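Long-range contact in Rab GDP dissociation inhibitor alpha (Naegleria fowleri, PDB 6C87), which probably binds prenylated, GDP-bound Rab GTPases, slowing nucleotide release and keeping them soluble for recycling between membranes: residues I82-K87 / R310-L315. Residues are numbered along the deposited sequence; the frame is centred on the assembly and turned at random.
Sequences IDLIPK and RVICIL
Arg310 NH2, held by weak hydrogen bonds to the backbone oxygens of Tyr415 and Asp416, is touched by Ile85, whose CG2 is 3.4 Å from Arg310 NH2. The contact lays the segment 82-87, which leaves a two-stranded antiparallel pairing with strand 53-54, on one face of the mixed sheet of this GDP dissociation inhibitor fold. Strand 302-315 runs there between antiparallel neighbours 360-367 and 389-400. Strand alternation turns Arg310 and Ile312 toward the segment 82-87, while Val311 and Cys313 make no contact with it. The guanidinium reaches Ile85 on a chain extended from CG to NE (chi2 176°, chi3 -179°). Ile85 CG2 stands 3.2 Å above the guanidinium plane of Arg310, offset toward its rim, which places the methyl over one face. Farther back along the same side chain, Arg310 CD meets Leu84 O at 3.4 Å, a van der Waals contact. Lys87 NZ is 5.2 Å from Arg310 NH2; the salt bridge of Lys87 NZ to Asp416 OD1 would be expected to temper the like charges. Met59 of helix 56-64 touches both Ile82 and Leu84, and Ile312 meets these two through separate branches. Ile312 CD1 approaches Leu84 CD2 at 3.8 Å, whereas Ile312 CG2, anti to the backbone N, meets Ile82 CG2 at 4.0 Å.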
ATOM      1  N   ILE A  82     -38.074   5.054 -14.465  1.00 34.37           N
ATOM      2  CA  ILE A  82     -37.269   4.701 -15.628  1.00 35.64           C
ATOM      3  C   ILE A  82     -35.945   5.454 -15.553  1.00 37.97           C
ATOM      4  O   ILE A  82     -35.898   6.675 -15.727  1.00 37.52           O
ATOM      5  CB  ILE A  82     -38.011   5.004 -16.934  1.00 35.42           C
ATOM      6  CG1 ILE A  82     -39.263   4.131 -17.045  1.00 38.97           C
ATOM      7  CG2 ILE A  82     -37.097   4.779 -18.120  1.00 27.17           C
ATOM      8  CD1 ILE A  82     -40.239   4.571 -18.116  1.00 32.55           C
ATOM      9  N   ASP A  83     -34.866   4.718 -15.295  1.00 35.57           N
ATOM     10  CA  ASP A  83     -33.522   5.278 -15.331  1.00 34.78           C
ATOM     11  C   ASP A  83     -33.098   5.442 -16.784  1.00 36.98           C
ATOM     12  O   ASP A  83     -33.018   4.457 -17.527  1.00 42.67           O
ATOM     13  CB  ASP A  83     -32.556   4.360 -14.587  1.00 41.08           C
ATOM     14  CG  ASP A  83     -32.869   4.259 -13.109  1.00 45.49           C
ATOM     15  OD1 ASP A  83     -33.195   5.295 -12.488  1.00 52.26           O
ATOM     16  OD2 ASP A  83     -32.802   3.135 -12.574  1.00 47.34           O
ATOM     17  N   LEU A  84     -32.817   6.681 -17.189  1.00 36.70           N
ATOM     18  CA  LEU A  84     -32.459   6.936 -18.583  1.00 33.01           C
ATOM     19  C   LEU A  84     -31.119   6.312 -18.950  1.00 40.22           C
ATOM     20  O   LEU A  84     -30.880   6.011 -20.127  1.00 37.90           O
ATOM     21  CB  LEU A  84     -32.448   8.433 -18.851  1.00 32.87           C
ATOM     22  CG  LEU A  84     -33.811   9.120 -18.741  1.00 32.48           C
ATOM     23  CD1 LEU A  84     -33.671  10.630 -18.903  1.00 31.57           C
ATOM     24  CD2 LEU A  84     -34.736   8.553 -19.787  1.00 33.48           C
ATOM     25  N   ILE A  85     -30.234   6.124 -17.975  1.00 43.52           N
ATOM     26  CA  ILE A  85     -28.958   5.451 -18.211  1.00 42.04           C
ATOM     27  C   ILE A  85     -28.813   4.313 -17.206  1.00 37.36           C
ATOM     28  O   ILE A  85     -28.126   4.456 -16.184  1.00 44.18           O
ATOM     29  CB  ILE A  85     -27.785   6.440 -18.145  1.00 27.60           C
ATOM     30  CG1 ILE A  85     -28.018   7.594 -19.130  1.00 33.34           C
ATOM     31  CG2 ILE A  85     -26.484   5.714 -18.458  1.00 27.71           C
ATOM     32  CD1 ILE A  85     -26.910   8.647 -19.174  1.00 28.57           C
ATOM     33  N   PRO A  86     -29.441   3.168 -17.450  1.00 35.93           N
ATOM     34  CA  PRO A  86     -29.412   2.084 -16.463  1.00 35.87           C
ATOM     35  C   PRO A  86     -28.140   1.252 -16.552  1.00 38.61           C
ATOM     36  O   PRO A  86     -27.664   0.912 -17.641  1.00 37.31           O
ATOM     37  CB  PRO A  86     -30.635   1.248 -16.847  1.00 36.05           C
ATOM     38  CG  PRO A  86     -30.701   1.419 -18.337  1.00 29.82           C
ATOM     39  CD  PRO A  86     -30.282   2.837 -18.612  1.00 34.36           C
ATOM     40  N   LYS A  87     -27.600   0.906 -15.383  1.00 35.77           N
ATOM     41  CA  LYS A  87     -26.423   0.052 -15.290  1.00 37.61           C
ATOM     42  C   LYS A  87     -26.566  -0.858 -14.078  1.00 41.37           C
ATOM     43  O   LYS A  87     -27.097  -0.453 -13.039  1.00 41.84           O
ATOM     44  CB  LYS A  87     -25.120   0.867 -15.179  1.00 31.52           C
ATOM     45  CG  LYS A  87     -24.769   1.718 -16.399  1.00 36.54           C
ATOM     46  CD  LYS A  87     -23.631   2.695 -16.065  1.00 36.01           C
ATOM     47  CE  LYS A  87     -23.206   3.539 -17.272  1.00 31.96           C
ATOM     48  NZ  LYS A  87     -22.250   2.835 -18.183  1.00 34.16           N
ATOM     49  N   ARG A 310     -29.484   5.078 -26.753  1.00 35.02           N
ATOM     50  CA  ARG A 310     -30.207   4.201 -25.849  1.00 32.51           C
ATOM     51  C   ARG A 310     -31.651   4.165 -26.319  1.00 37.00           C
ATOM     52  O   ARG A 310     -32.263   5.220 -26.523  1.00 39.27           O
ATOM     53  CB  ARG A 310     -30.091   4.671 -24.401  1.00 34.68           C
ATOM     54  CG  ARG A 310     -28.689   4.485 -23.844  1.00 30.52           C
ATOM     55  CD  ARG A 310     -28.573   5.036 -22.456  1.00 26.92           C
ATOM     56  NE  ARG A 310     -27.222   4.876 -21.944  1.00 32.49           N
ATOM     57  CZ  ARG A 310     -26.269   5.796 -22.040  1.00 34.93           C
ATOM     58  NH1 ARG A 310     -26.526   6.954 -22.632  1.00 25.80           N
ATOM     59  NH2 ARG A 310     -25.060   5.548 -21.543  1.00 30.29           N
ATOM     60  N   VAL A 311     -32.154   2.961 -26.582  1.00 29.82           N
ATOM     61  CA  VAL A 311     -33.545   2.756 -26.974  1.00 29.93           C
ATOM     62  C   VAL A 311     -34.262   2.090 -25.814  1.00 31.00           C
ATOM     63  O   VAL A 311     -33.986   0.931 -25.474  1.00 31.23           O
ATOM     64  CB  VAL A 311     -33.671   1.921 -28.254  1.00 31.08           C
ATOM     65  CG1 VAL A 311     -35.132   1.790 -28.619  1.00 27.11           C
ATOM     66  CG2 VAL A 311     -32.904   2.580 -29.386  1.00 33.42           C
ATOM     67  N   ILE A 312     -35.224   2.805 -25.253  1.00 32.81           N
ATOM     68  CA  ILE A 312     -35.913   2.398 -24.039  1.00 32.82           C
ATOM     69  C   ILE A 312     -37.237   1.775 -24.458  1.00 30.21           C
ATOM     70  O   ILE A 312     -38.036   2.408 -25.163  1.00 35.10           O
ATOM     71  CB  ILE A 312     -36.085   3.596 -23.089  1.00 36.85           C
ATOM     72  CG1 ILE A 312     -34.702   4.199 -22.803  1.00 42.37           C
ATOM     73  CG2 ILE A 312     -36.762   3.196 -21.797  1.00 30.61           C
ATOM     74  CD1 ILE A 312     -34.723   5.575 -22.166  1.00 43.55           C
ATOM     75  N   CYS A 313     -37.437   0.511 -24.078  1.00 28.27           N
ATOM     76  CA  CYS A 313     -38.566  -0.292 -24.533  1.00 33.37           C
ATOM     77  C   CYS A 313     -39.393  -0.782 -23.358  1.00 35.17           C
ATOM     78  O   CYS A 313     -38.851  -1.362 -22.409  1.00 38.52           O
ATOM     79  CB  CYS A 313     -38.096  -1.493 -25.358  1.00 25.37           C
ATOM     80  SG  CYS A 313     -36.962  -1.078 -26.683  1.00 34.81           S
ATOM     81  N   ILE A 314     -40.699  -0.546 -23.424  1.00 30.77           N
ATOM     82  CA  ILE A 314     -41.645  -1.111 -22.474  1.00 36.22           C
ATOM     83  C   ILE A 314     -42.233  -2.382 -23.071  1.00 39.15           C
ATOM     84  O   ILE A 314     -42.832  -2.355 -24.157  1.00 42.17           O
ATOM     85  CB  ILE A 314     -42.745  -0.109 -22.110  1.00 35.26           C
ATOM     86  CG1 ILE A 314     -42.099   1.140 -21.497  1.00 26.86           C
ATOM     87  CG2 ILE A 314     -43.744  -0.778 -21.164  1.00 27.67           C
ATOM     88  CD1 ILE A 314     -43.069   2.249 -21.155  1.00 27.79           C
ATOM     89  N   LEU A 315     -42.084  -3.488 -22.351  1.00 37.12           N
ATOM     90  CA  LEU A 315     -42.558  -4.784 -22.802  1.00 32.18           C
ATOM     91  C   LEU A 315     -43.638  -5.286 -21.859  1.00 34.37           C
ATOM     92  O   LEU A 315     -43.626  -4.990 -20.660  1.00 37.37           O
ATOM     93  CB  LEU A 315     -41.409  -5.802 -22.868  1.00 34.65           C
ATOM     94  CG  LEU A 315     -40.119  -5.366 -23.574  1.00 29.58           C
ATOM     95  CD1 LEU A 315     -39.085  -6.475 -23.550  1.00 34.59           C
ATOM     96  CD2 LEU A 315     -40.423  -4.967 -25.012  1.00 26.99           C
TER